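Local coordinates for galactokinase (Bifidobacterium longum subsp. infantis ATCC 15697 = JCM 1222 = DSM 20088, PDB 6TEQ), which probably catalyses the ATP-dependent phosphorylation of galactose, and binds 2-deoxy-2-fluoro-galactose in its sugar pocket, at residues 108-113 / 148-153. Residues are numbered along the deposited sequence; the frame is centred on the assembly and turned at random.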
# COMPACT_ATOMS: atom_id res chain seq x y z
N THR A 108 2.03 6.04 17.37
CA THR A 108 2.51 7.15 18.20
C THR A 108 3.05 8.22 17.26
O THR A 108 2.91 9.42 17.51
CB THR A 108 3.60 6.66 19.15
OG1 THR A 108 3.07 5.56 19.87
CG2 THR A 108 4.04 7.74 20.09
N GLY A 109 3.75 7.75 16.23
CA GLY A 109 4.47 8.67 15.32
C GLY A 109 3.50 9.55 14.54
O GLY A 109 3.86 10.64 14.13
N VAL A 110 2.27 9.11 14.39
CA VAL A 110 1.22 9.94 13.72
C VAL A 110 0.86 11.15 14.59
O VAL A 110 0.91 12.29 14.06
CB VAL A 110 -0.03 9.12 13.39
CG1 VAL A 110 -1.08 10.07 12.84
CG2 VAL A 110 0.33 7.98 12.41
N ALA A 111 0.63 10.95 15.87
CA ALA A 111 0.39 12.07 16.80
C ALA A 111 1.60 13.02 16.80
O ALA A 111 1.43 14.25 16.72
CB ALA A 111 -0.03 11.56 18.13
N TRP A 112 2.80 12.45 16.90
CA TRP A 112 4.07 13.22 16.83
C TRP A 112 4.11 14.06 15.56
O TRP A 112 4.53 15.31 15.59
CB TRP A 112 5.22 12.24 16.94
CG TRP A 112 6.56 12.82 16.67
CD1 TRP A 112 7.34 13.45 17.59
CD2 TRP A 112 7.31 12.76 15.44
NE1 TRP A 112 8.51 13.84 17.00
CE2 TRP A 112 8.53 13.41 15.71
CE3 TRP A 112 7.09 12.22 14.16
CZ2 TRP A 112 9.53 13.54 14.75
CZ3 TRP A 112 8.11 12.30 13.24
CH2 TRP A 112 9.28 13.01 13.51
N ALA A 113 3.82 13.43 14.42
CA ALA A 113 3.89 14.15 13.13
C ALA A 113 2.86 15.27 13.10
O ALA A 113 3.18 16.37 12.64
CB ALA A 113 3.69 13.20 11.95
N SER A 148 -5.55 4.88 9.86
CA SER A 148 -6.73 4.77 10.79
C SER A 148 -6.44 5.66 12.00
O SER A 148 -7.33 6.35 12.42
CB SER A 148 -6.98 3.37 11.25
OG SER A 148 -5.88 2.76 11.88
N THR A 149 -5.19 5.69 12.46
CA THR A 149 -4.82 6.52 13.65
C THR A 149 -4.94 8.00 13.26
O THR A 149 -5.45 8.75 14.06
CB THR A 149 -3.40 6.20 14.09
OG1 THR A 149 -3.23 4.82 14.39
CG2 THR A 149 -3.02 6.98 15.33
N ALA A 150 -4.49 8.38 12.08
CA ALA A 150 -4.49 9.80 11.63
C ALA A 150 -5.94 10.24 11.53
O ALA A 150 -6.27 11.32 11.98
CB ALA A 150 -3.78 9.95 10.29
N LEU A 151 -6.83 9.39 11.01
CA LEU A 151 -8.24 9.79 10.87
C LEU A 151 -8.86 9.92 12.26
O LEU A 151 -9.63 10.88 12.51
CB LEU A 151 -9.00 8.79 10.02
CG LEU A 151 -10.34 9.27 9.49
CD1 LEU A 151 -10.21 10.40 8.46
CD2 LEU A 151 -11.11 8.11 8.95
N ALA A 152 -8.58 8.97 13.14
CA ALA A 152 -9.16 8.97 14.50
C ALA A 152 -8.68 10.23 15.23
O ALA A 152 -9.52 10.91 15.87
CB ALA A 152 -8.79 7.71 15.24
N LEU A 153 -7.39 10.57 15.18
CA LEU A 153 -6.87 11.73 15.89
C LEU A 153 -7.47 13.01 15.32
O LEU A 153 -7.77 13.91 16.10
CB LEU A 153 -5.34 11.76 15.81
CG LEU A 153 -4.66 10.70 16.66
CD1 LEU A 153 -3.16 10.60 16.33
CD2 LEU A 153 -4.87 10.95 18.17
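Val110 pushes one of its two methyls, CG1, against the backbone of the helix facing it, where CG1 lies 3.6 Å from Ala150 CA and 3.7 Å from Ala150 CB. With CG1 anti to the backbone N (chi1 175°), this branch points at the other helix. The small side chain of Ala150 lets the methyl come down onto the main chain, and here lies the closest CA pair between the segments, Val110 CA standing 6.1 Å from Ala150 CA. Thr149 and Leu153, one helical turn apart, put CG2 and CD1 side by side next to this contact, on the Ala111 side. Thr149 offers its methyl, CG2, which stops 4.2 Å from Val110 CB, while its hydroxyl is hydrogen-bonded to Met145 O within its own helix. Leu153 sends CD1 between two neighbours on helix 105-116: CD1 is 3.7 Å from Ala111 CB and, more loosely, 4.1 Å from Val110 CG1. The short side chain of Ala111 thus receives the end of the leucine, in the same way that Ala150 receives the valine.

The axes of the two segments come within 9.2 Å and cross at -50°, which confines the contact to a few side chains, burying 177 Å². Phe125 of strand 125-131 touches both Ala111 and Leu153, and Ser178 of helix 165-183 touches Val110. The pair therefore packs inside the N-terminal GHMP kinase region, between its sheet and a third helix. That third helix carries Glu179, a magnesium ligand in another structure of this protein, whose side chain is about 8 Å from that of Val110. No hydrogen bond links the two segments; their contact is made of buried aliphatic groups, and its cohesion probably comes from dispersion between closely fitted methyls and from exclusion of water.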